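Local coordinates for mutT/nudix family protein (Listeria innocua, PDB 3I9X) that probably acts as a Nudix-family hydrolase, cleaving a substrate not yet identified, with this chain holding the Nudix domain of a longer protein, at residues 102-107 / 120-125; 27-32 / 73-78; 47-52 / 142-147; 32-37 / 125-130. All coordinates share one frame; numbering follows the deposited sequence.

Contact 1 (102-107 / 120-125); sequences IPFGVF and SRAFYA
An antiparallel beta hairpin carrying a classic beta bulge pairs 102-107 with 120-125 in the mixed sheet of the Nudix fold. The bulge sets Phe104 and Gly105 against Ala122: Phe104 N donates to Ala122 O at 2.9 Å, while Gly105 N reaches the same oxygen only weakly. Across the bulge Gly105 O is gripped from opposite faces of its carbonyl plane, by Ala122 N and by Arg121 NH1, each at 3.0 Å. The Arg121 bond lies in the guanidinium plane but comes from above the carbonyl, 65° out of plane. A bend at chi2 (38°) folds the side chain of Arg121 back toward Gly105 O, and Pro103 CB lies over one face of the guanidinium, 3.3 Å from Arg121 NH2. At one end of the hairpin Ile102 and Tyr124 exchange two backbone bonds, and Ile102 CB sits over the centre of the phenol ring, a CH-pi contact 3.7 Å from the Tyr124 ring centroid. Phe104 CG lies between its backbone N and carbonyl carbon (chi1 71°), which brings the ring over Ala122, with the Ala122 CB 4.0 Å from the Phe104 ring centroid; Phe107 CE2 approaches the same methyl. Phe107 and Ser120 close the other end with reciprocal backbone bonds. Strand 27-40 runs along the far edge of 120-125, where Ser120 OG bonds to Asp31. Helix 161-177 covers Phe104, Phe107 and Tyr124, helix 82-94 packs on Arg121 and Phe123, and Val106 of the second subunit meets Val106 and Arg121.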
# COMPACT_ATOMS: atom_id res chain seq x y z
N ILE A 102 2.77 6.29 10.08
CA ILE A 102 3.38 5.02 9.76
C ILE A 102 2.44 4.20 8.83
O ILE A 102 1.30 3.91 9.18
CB ILE A 102 3.67 4.23 11.05
CG1 ILE A 102 4.46 5.11 12.05
CG2 ILE A 102 4.35 2.83 10.73
CD1 ILE A 102 5.75 5.75 11.46
N PRO A 103 2.90 3.84 7.63
CA PRO A 103 2.02 3.05 6.75
C PRO A 103 1.90 1.66 7.30
O PRO A 103 2.89 1.12 7.79
CB PRO A 103 2.74 3.02 5.41
CG PRO A 103 4.10 3.71 5.60
CD PRO A 103 4.14 4.31 6.98
N PHE A 104 0.71 1.07 7.30
CA PHE A 104 0.67 -0.32 7.75
C PHE A 104 -0.04 -1.25 6.85
O PHE A 104 0.05 -2.47 7.04
CB PHE A 104 0.17 -0.48 9.20
CG PHE A 104 -1.28 -0.22 9.37
CD1 PHE A 104 -2.18 -1.25 9.34
CD2 PHE A 104 -1.74 1.04 9.55
CE1 PHE A 104 -3.50 -1.01 9.46
CE2 PHE A 104 -3.13 1.29 9.71
CZ PHE A 104 -3.98 0.27 9.66
N GLY A 105 -0.80 -0.73 5.90
CA GLY A 105 -1.19 -1.59 4.78
C GLY A 105 -1.95 -0.94 3.65
O GLY A 105 -2.02 0.30 3.54
N VAL A 106 -2.44 -1.80 2.79
CA VAL A 106 -3.39 -1.45 1.75
C VAL A 106 -4.60 -2.36 2.01
O VAL A 106 -4.45 -3.51 2.36
CB VAL A 106 -2.76 -1.64 0.36
CG1 VAL A 106 -3.69 -1.24 -0.69
CG2 VAL A 106 -1.50 -0.75 0.26
N PHE A 107 -5.79 -1.80 1.92
CA PHE A 107 -7.01 -2.55 2.07
C PHE A 107 -7.69 -2.42 0.74
O PHE A 107 -8.08 -1.34 0.36
CB PHE A 107 -7.82 -2.03 3.25
CG PHE A 107 -7.18 -2.35 4.53
CD1 PHE A 107 -7.51 -3.51 5.22
CD2 PHE A 107 -6.12 -1.59 4.95
CE1 PHE A 107 -6.83 -3.84 6.38
CE2 PHE A 107 -5.42 -1.91 6.11
CZ PHE A 107 -5.79 -3.03 6.82
N SER A 120 -7.88 1.49 -0.17
CA SER A 120 -7.46 2.27 0.98
C SER A 120 -5.99 2.06 1.34
O SER A 120 -5.57 0.95 1.56
CB SER A 120 -8.29 1.90 2.21
OG SER A 120 -7.60 2.30 3.37
N ARG A 121 -5.25 3.15 1.45
CA ARG A 121 -3.92 3.18 2.00
C ARG A 121 -4.02 3.56 3.48
O ARG A 121 -4.49 4.64 3.86
CB ARG A 121 -3.08 4.17 1.18
CG ARG A 121 -1.57 4.36 1.57
CD ARG A 121 -0.94 3.14 1.96
NE ARG A 121 0.51 3.20 1.89
CZ ARG A 121 1.31 2.21 2.29
NH1 ARG A 121 0.81 1.09 2.81
NH2 ARG A 121 2.64 2.32 2.14
N ALA A 122 -3.62 2.65 4.35
CA ALA A 122 -3.84 2.85 5.77
C ALA A 122 -2.56 3.21 6.52
O ALA A 122 -1.48 2.67 6.25
CB ALA A 122 -4.47 1.65 6.33
N PHE A 123 -2.67 4.17 7.42
CA PHE A 123 -1.56 4.64 8.21
C PHE A 123 -1.98 4.59 9.68
O PHE A 123 -3.19 4.72 9.98
CB PHE A 123 -1.27 6.11 7.89
CG PHE A 123 -0.83 6.37 6.44
CD1 PHE A 123 0.53 6.48 6.11
CD2 PHE A 123 -1.78 6.64 5.46
CE1 PHE A 123 0.94 6.75 4.81
CE2 PHE A 123 -1.39 6.93 4.15
CZ PHE A 123 -0.02 6.97 3.82
N TYR A 124 -1.02 4.44 10.59
CA TYR A 124 -1.27 4.81 11.99
C TYR A 124 -0.40 5.94 12.49
O TYR A 124 0.65 6.21 11.95
CB TYR A 124 -1.12 3.63 12.92
CG TYR A 124 0.28 3.09 13.20
CD1 TYR A 124 1.10 3.66 14.17
CD2 TYR A 124 0.72 1.93 12.59
CE1 TYR A 124 2.34 3.09 14.48
CE2 TYR A 124 1.96 1.37 12.88
CZ TYR A 124 2.76 1.95 13.82
OH TYR A 124 4.00 1.36 14.08
N ALA A 125 -0.85 6.58 13.55
CA ALA A 125 -0.07 7.59 14.25
C ALA A 125 -0.32 7.44 15.75
O ALA A 125 -1.42 7.03 16.17
CB ALA A 125 -0.48 8.99 13.79

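Contact 2 (27-32 / 73-78); sequences GYTSDM and GGFVDE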
# COMPACT_ATOMS: atom_id res chain seq x y z
N GLY A 27 -11.99 4.77 -6.58
CA GLY A 27 -11.46 5.66 -5.55
C GLY A 27 -10.23 5.13 -4.86
O GLY A 27 -9.99 3.94 -4.79
N TYR A 28 -9.46 6.08 -4.34
CA TYR A 28 -8.31 5.81 -3.53
C TYR A 28 -8.48 6.63 -2.28
O TYR A 28 -8.63 7.85 -2.39
CB TYR A 28 -7.07 6.29 -4.30
CG TYR A 28 -5.74 5.99 -3.69
CD1 TYR A 28 -5.48 4.77 -3.05
CD2 TYR A 28 -4.68 6.88 -3.84
CE1 TYR A 28 -4.23 4.49 -2.54
CE2 TYR A 28 -3.43 6.61 -3.34
CZ TYR A 28 -3.19 5.41 -2.69
OH TYR A 28 -1.91 5.14 -2.19
N THR A 29 -8.40 5.99 -1.11
CA THR A 29 -8.48 6.69 0.16
C THR A 29 -7.23 6.52 1.05
O THR A 29 -6.45 5.58 0.89
CB THR A 29 -9.71 6.27 0.98
OG1 THR A 29 -9.59 4.90 1.32
CG2 THR A 29 -10.99 6.44 0.17
N SER A 30 -7.04 7.50 1.92
CA SER A 30 -6.02 7.53 2.93
C SER A 30 -6.73 7.46 4.28
O SER A 30 -7.45 8.39 4.64
CB SER A 30 -5.28 8.85 2.83
OG SER A 30 -4.03 8.77 3.46
N ASP A 31 -6.64 6.32 4.95
CA ASP A 31 -7.33 6.10 6.25
C ASP A 31 -6.33 6.00 7.40
O ASP A 31 -5.27 5.37 7.26
CB ASP A 31 -8.20 4.85 6.14
CG ASP A 31 -9.35 5.04 5.16
OD1 ASP A 31 -10.08 6.05 5.34
OD2 ASP A 31 -9.51 4.23 4.21
N MET A 32 -6.70 6.61 8.52
CA MET A 32 -5.80 6.85 9.65
C MET A 32 -6.26 6.20 10.95
O MET A 32 -7.31 6.55 11.50
CB MET A 32 -5.68 8.34 9.90
CG MET A 32 -5.36 9.18 8.60
SD MET A 32 -4.85 10.92 8.97
CE MET A 32 -4.24 10.50 10.66
N GLY A 73 -10.34 9.74 7.85
CA GLY A 73 -9.68 9.64 6.56
C GLY A 73 -10.44 10.38 5.49
O GLY A 73 -11.41 11.07 5.77
N GLY A 74 -10.02 10.21 4.25
CA GLY A 74 -10.68 10.87 3.11
C GLY A 74 -10.13 10.37 1.80
O GLY A 74 -9.15 9.58 1.77
N PHE A 75 -10.75 10.83 0.70
CA PHE A 75 -10.28 10.54 -0.66
C PHE A 75 -8.98 11.26 -0.99
O PHE A 75 -8.80 12.39 -0.57
CB PHE A 75 -11.39 10.84 -1.68
CG PHE A 75 -12.52 9.88 -1.57
CD1 PHE A 75 -12.44 8.64 -2.19
CD2 PHE A 75 -13.63 10.16 -0.79
CE1 PHE A 75 -13.47 7.71 -2.07
CE2 PHE A 75 -14.66 9.23 -0.67
CZ PHE A 75 -14.58 8.02 -1.32
N VAL A 76 -8.04 10.56 -1.65
CA VAL A 76 -6.81 11.13 -2.14
C VAL A 76 -7.13 11.82 -3.48
O VAL A 76 -7.92 11.32 -4.28
CB VAL A 76 -5.68 10.06 -2.35
CG1 VAL A 76 -4.40 10.71 -2.98
CG2 VAL A 76 -5.31 9.32 -1.02
N ASP A 77 -6.55 13.00 -3.68
CA ASP A 77 -6.73 13.82 -4.89
C ASP A 77 -5.70 13.41 -5.94
O ASP A 77 -4.54 13.07 -5.61
CB ASP A 77 -6.48 15.31 -4.56
CG ASP A 77 -6.88 16.25 -5.70
OD1 ASP A 77 -8.11 16.49 -5.83
OD2 ASP A 77 -5.99 16.76 -6.42
N GLU A 78 -6.13 13.46 -7.20
CA GLU A 78 -5.26 13.16 -8.33
C GLU A 78 -3.89 13.76 -8.19
O GLU A 78 -2.91 13.12 -8.57
CB GLU A 78 -5.89 13.63 -9.66
CG GLU A 78 -6.26 15.11 -9.69
CD GLU A 78 -6.62 15.61 -11.09
OE1 GLU A 78 -7.63 16.38 -11.17
OE2 GLU A 78 -5.89 15.25 -12.07
O HOH W 1 -9.79 8.78 -4.96
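Three backbone hydrogen bonds tie 27-32 to 73-78 in antiparallel register within the mixed sheet of the Nudix fold. Val76 N gives a nearly straight bond to Tyr28 O (2.9 Å, 170°), and Ser30 and Gly74 form a hydrogen-bonded pair, Ser30 N to Gly74 O at 3.0 Å and Gly74 N to Ser30 O at 3.2 Å. A water extends the pairing past Tyr28, accepting from Tyr28 N at 2.8 Å and donating to Val76 O at 3.2 Å. Thr29 OG1 stands between its backbone N and carbonyl carbon (chi1 65°), which turns the hydroxyl to Asp31 OD2, 3.0 Å away and met from above the carboxylate plane, and the CG2 methyl over one face of Phe75, a CH-pi contact 3.9 Å from the Phe75 ring centroid. Asp31 OD2 is also bonded to Ser120 and to a bound glycerol. Gly73, opposite Asp31, brings its CA close to Ser30 O, a tight approach suited to a residue without a side chain. The Tyr28 and Val76 side chains run alongside each other in the same direction, Tyr28 CD2 3.7 Å from Val76 CB; Val76 CG2 also touches Ser30 CB. From Gly74 onward the sequence follows the Nudix box pattern except at its second glycine, so 73-78 leads into the signature helix, 82-94. That helix covers Tyr28, Ser30 and Val76, strand 118-126 flanks the other edge of 27-32, and Tyr28 OH reaches Asp108 of the second subunit.

Contact 3 (47-52 / 142-147); sequences HILLIK and AEIGLF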
# COMPACT_ATOMS: atom_id res chain seq x y z
N HIS A 47 -5.66 3.98 23.19
CA HIS A 47 -6.97 4.47 22.74
C HIS A 47 -6.94 4.86 21.27
O HIS A 47 -5.90 5.29 20.74
CB HIS A 47 -7.37 5.72 23.53
CG HIS A 47 -7.80 5.45 24.94
ND1 HIS A 47 -7.01 4.78 25.85
CD2 HIS A 47 -8.96 5.74 25.58
CE1 HIS A 47 -7.66 4.69 27.00
NE2 HIS A 47 -8.84 5.27 26.87
N ILE A 48 -8.12 4.81 20.62
CA ILE A 48 -8.29 5.20 19.23
C ILE A 48 -9.41 6.23 19.04
O ILE A 48 -10.47 6.13 19.68
CB ILE A 48 -8.49 3.95 18.35
CG1 ILE A 48 -8.64 4.34 16.91
CG2 ILE A 48 -9.71 3.08 18.82
CD1 ILE A 48 -8.59 3.19 15.93
N LEU A 49 -9.16 7.23 18.18
CA LEU A 49 -10.19 8.18 17.76
C LEU A 49 -11.03 7.64 16.59
O LEU A 49 -10.53 7.30 15.51
CB LEU A 49 -9.61 9.52 17.33
CG LEU A 49 -10.63 10.65 17.30
CD1 LEU A 49 -10.96 11.19 18.72
CD2 LEU A 49 -10.18 11.86 16.40
N LEU A 50 -12.34 7.64 16.78
CA LEU A 50 -13.25 7.18 15.74
C LEU A 50 -14.41 8.13 15.59
O LEU A 50 -14.75 8.85 16.53
CB LEU A 50 -13.76 5.80 16.05
CG LEU A 50 -12.77 4.67 16.15
CD1 LEU A 50 -13.52 3.38 16.74
CD2 LEU A 50 -12.13 4.39 14.82
N ILE A 51 -15.00 8.11 14.39
CA ILE A 51 -16.00 9.06 13.99
C ILE A 51 -17.25 8.30 13.48
O ILE A 51 -17.22 7.48 12.54
CB ILE A 51 -15.46 9.97 12.88
CG1 ILE A 51 -14.15 10.68 13.34
CG2 ILE A 51 -16.52 11.00 12.45
CD1 ILE A 51 -13.58 11.62 12.29
N LYS A 52 -18.38 8.56 14.12
CA LYS A 52 -19.61 7.82 13.74
C LYS A 52 -20.14 8.41 12.45
O LYS A 52 -20.28 9.61 12.34
CB LYS A 52 -20.63 7.94 14.84
CG LYS A 52 -21.91 7.11 14.69
CD LYS A 52 -22.88 7.52 15.78
CE LYS A 52 -23.31 6.36 16.66
NZ LYS A 52 -23.92 6.87 17.92
N ALA A 142 -21.06 13.94 20.14
CA ALA A 142 -21.91 12.73 19.98
C ALA A 142 -21.42 11.81 18.83
O ALA A 142 -21.67 10.59 18.81
CB ALA A 142 -23.39 13.15 19.74
N GLU A 143 -20.71 12.45 17.90
CA GLU A 143 -20.25 11.95 16.63
C GLU A 143 -18.79 11.37 16.75
O GLU A 143 -18.40 10.51 15.97
CB GLU A 143 -20.26 13.19 15.72
CG GLU A 143 -20.27 12.99 14.23
CD GLU A 143 -19.83 14.28 13.46
OE1 GLU A 143 -18.98 14.16 12.54
OE2 GLU A 143 -20.33 15.40 13.78
N ILE A 144 -18.01 11.86 17.73
CA ILE A 144 -16.58 11.50 17.88
C ILE A 144 -16.26 10.91 19.23
O ILE A 144 -16.58 11.50 20.24
CB ILE A 144 -15.70 12.74 17.72
CG1 ILE A 144 -16.06 13.42 16.39
CG2 ILE A 144 -14.21 12.36 17.81
CD1 ILE A 144 -15.19 14.57 16.02
N GLY A 145 -15.61 9.75 19.26
CA GLY A 145 -15.19 9.15 20.51
C GLY A 145 -13.73 8.74 20.55
O GLY A 145 -13.12 8.39 19.53
N LEU A 146 -13.16 8.78 21.76
CA LEU A 146 -11.82 8.29 22.00
C LEU A 146 -11.95 7.02 22.80
O LEU A 146 -12.24 7.07 24.00
CB LEU A 146 -11.01 9.36 22.73
CG LEU A 146 -9.53 9.13 22.97
CD1 LEU A 146 -8.64 8.81 21.66
CD2 LEU A 146 -9.02 10.38 23.72
N PHE A 147 -11.77 5.87 22.14
CA PHE A 147 -12.09 4.57 22.74
C PHE A 147 -10.84 3.79 23.11
O PHE A 147 -9.90 3.71 22.31
CB PHE A 147 -12.92 3.66 21.77
CG PHE A 147 -14.28 4.21 21.40
CD1 PHE A 147 -15.40 3.92 22.19
CD2 PHE A 147 -14.44 5.02 20.29
CE1 PHE A 147 -16.65 4.44 21.85
CE2 PHE A 147 -15.68 5.51 19.94
CZ PHE A 147 -16.79 5.23 20.72
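Strand 144-148 pairs antiparallel with strand 43-52 in the mixed sheet of the Nudix fold, bringing together segments 90 residues apart in sequence. Five backbone hydrogen bonds hold the two. Ile48 and Phe147 exchange a pair, as do Leu50 and Gly145, and Lys52 N donates to Glu143 O over 2.7 Å at 175°, prolonging the pairing just before strand 144-148 begins. CA-H...O contacts accompany these bonds; the shortest joins His47 CA to Phe147 O at 3.1 Å.

Apolar contacts divide between two faces. On the face of Leu49, Ile51, Ile144 and Leu146, Leu49 CD1 crosses to Ile144 CG2 at 3.6 Å. CG of Leu49 stands anti to the backbone N (chi1 -162°), turning CD1 toward that methyl. Leu146 CD1 leans over to 47-52 and meets His47 CB at 3.8 Å. Helix 129-137 covers this face, touching Ile144 and Leu146. On the other face Leu50 meets Phe147 at about a right angle, its CD1 methyl 4.0 Å from Phe147 CD2. Gly145, the partner of Leu50, has no side chain, and the Phe147 ring swings over its position. Trp69 lies edge-to-face with Phe147, and helix 149-152 packs on Ile48, Leu50 and Phe147.

Among the polar groups, His47 ND1 bonds to Thr45 O. The opposite edge of that imidazole meets the neighbouring strand, with Leu146 O in the ring plane, 3.9 Å from His47 CD2.

Contact 4 (32-37 / 125-130); sequences MILTTV and AIVPPE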
# COMPACT_ATOMS: atom_id res chain seq x y z
N MET A 32 -6.70 6.61 8.52
CA MET A 32 -5.80 6.85 9.65
C MET A 32 -6.26 6.20 10.95
O MET A 32 -7.31 6.55 11.50
CB MET A 32 -5.68 8.34 9.90
CG MET A 32 -5.36 9.18 8.60
SD MET A 32 -4.85 10.92 8.97
CE MET A 32 -4.24 10.50 10.66
N ILE A 33 -5.47 5.27 11.45
CA ILE A 33 -5.63 4.77 12.81
C ILE A 33 -4.92 5.77 13.71
O ILE A 33 -3.68 5.82 13.77
CB ILE A 33 -5.06 3.41 12.93
CG1 ILE A 33 -5.85 2.45 12.05
CG2 ILE A 33 -5.05 2.91 14.33
CD1 ILE A 33 -7.14 2.15 12.62
N LEU A 34 -5.72 6.56 14.42
CA LEU A 34 -5.21 7.64 15.24
C LEU A 34 -5.25 7.30 16.71
O LEU A 34 -6.33 7.31 17.32
CB LEU A 34 -6.08 8.87 15.01
CG LEU A 34 -5.53 10.26 15.18
CD1 LEU A 34 -4.09 10.24 14.70
CD2 LEU A 34 -6.38 11.28 14.34
N THR A 35 -4.09 7.01 17.28
CA THR A 35 -4.03 6.47 18.64
C THR A 35 -3.28 7.32 19.64
O THR A 35 -2.49 8.21 19.27
CB THR A 35 -3.42 5.08 18.66
OG1 THR A 35 -2.01 5.15 18.45
CG2 THR A 35 -4.04 4.19 17.58
N THR A 36 -3.57 7.08 20.91
CA THR A 36 -2.84 7.66 22.04
C THR A 36 -2.79 6.65 23.17
O THR A 36 -3.37 5.57 23.08
CB THR A 36 -3.43 8.97 22.53
OG1 THR A 36 -2.52 9.58 23.46
CG2 THR A 36 -4.76 8.78 23.20
N VAL A 37 -2.02 6.97 24.19
CA VAL A 37 -1.93 6.14 25.38
C VAL A 37 -2.43 7.02 26.50
O VAL A 37 -2.05 8.19 26.59
CB VAL A 37 -0.51 5.61 25.62
CG1 VAL A 37 -0.37 5.02 27.05
CG2 VAL A 37 -0.14 4.53 24.59
N ALA A 125 -0.85 6.58 13.55
CA ALA A 125 -0.07 7.59 14.25
C ALA A 125 -0.32 7.44 15.75
O ALA A 125 -1.42 7.03 16.17
CB ALA A 125 -0.48 8.99 13.79
N ILE A 126 0.70 7.78 16.54
CA ILE A 126 0.61 7.84 17.99
C ILE A 126 0.81 9.28 18.43
O ILE A 126 1.89 9.83 18.30
CB ILE A 126 1.62 6.91 18.64
CG1 ILE A 126 1.36 5.48 18.19
CG2 ILE A 126 1.54 6.98 20.19
CD1 ILE A 126 2.57 4.62 18.29
N VAL A 127 -0.24 9.92 18.92
CA VAL A 127 -0.17 11.33 19.23
C VAL A 127 -0.44 11.52 20.72
O VAL A 127 -0.80 10.56 21.39
CB VAL A 127 -1.13 12.13 18.34
CG1 VAL A 127 -0.93 11.70 16.87
CG2 VAL A 127 -2.58 11.91 18.77
N PRO A 128 -0.15 12.72 21.25
CA PRO A 128 -0.46 12.97 22.64
C PRO A 128 -1.96 13.00 22.83
O PRO A 128 -2.70 13.41 21.92
CB PRO A 128 0.20 14.35 22.92
CG PRO A 128 1.28 14.48 21.88
CD PRO A 128 0.62 13.84 20.66
N PRO A 129 -2.42 12.59 24.01
CA PRO A 129 -3.85 12.39 24.23
C PRO A 129 -4.68 13.65 24.13
O PRO A 129 -5.86 13.56 23.82
CB PRO A 129 -3.93 11.77 25.64
CG PRO A 129 -2.64 12.08 26.28
CD PRO A 129 -1.61 12.30 25.21
N GLU A 130 -4.06 14.82 24.36
CA GLU A 130 -4.84 16.04 24.53
C GLU A 130 -5.59 16.50 23.27
O GLU A 130 -6.73 16.87 23.34
CB GLU A 130 -3.97 17.17 25.11
CG GLU A 130 -3.54 16.96 26.61
CD GLU A 130 -2.28 16.09 26.81
OE1 GLU A 130 -1.54 15.83 25.80
OE2 GLU A 130 -2.03 15.67 27.99
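In the mixed sheet of the Nudix fold, 32-37 and 125-130 form a parallel strand pairing that ends in the turn into helix 129-137. Strand 118-126 runs alongside strand 27-40, and three backbone hydrogen bonds zigzag between them: Ala125 N to Ile33 O, Thr35 N to Ala125 O (2.9 Å) and Val127 N to Thr35 O (2.8 Å, 169°). Two threonine hydroxyls add to them. Thr35 OG1 sits between its backbone N and carbonyl carbon (chi1 74°), which brings it back to Ala125 O at 3.0 Å, with the donor tilted 30° from the carbonyl plane; Ile126 CG1 lies beside the same hydroxyl. Thr36 OG1 donates to Val127 O at 2.9 Å, where 125-130 leaves the sheet. Beyond it Pro129 packs across Thr36 at about a right angle, its CB and CD both 3.4 Å from Thr36 OG1, and Pro129 CG reaches toward Val37 O. On the opposite face of the sheet from Thr35 and Ile126, Leu34 CD1 rests on Ala125 CB (3.9 Å) and on Val127 CG1 (4.1 Å). Helix 82-94 covers Leu34 on that side, helix 161-177 touches Thr35 on the other, and strand 43-52 borders the far edge of 32-37. Ala125 O thus accepts both the amide and the hydroxyl of one residue, Thr35. Pro129 N, close to Thr36 OG1, has no hydrogen to give it; the hydroxyl spends its own proton on Val127 O, tying strand 27-40 to the peptide just ahead of the helix, so side-chain bonding takes over where regular strand pairing stops.

In the fold
All four contacts belong to one mixed sheet. Strand 27-40 runs through contacts 2 and 4, which share Met32, while strand 118-126 links contacts 1 and 4 through Ala125. Contacts 1 and 2 have centres 11 Å apart and are joined by Arg121 N to Thr29 O and Ser120 OG to Asp31 OD2, both 2.8 Å; a glycerol, probably from the crystallisation liquor, binds beside this junction, and both contacts touch the second subunit. Contact 3 lies across the chain's centre from contacts 1 and 2, but meets contact 4 (centres 12 Å apart) through His47 N to Thr36 O at 2.8 Å. Contact 1 is nested in the loops closed by contacts 3 and 4.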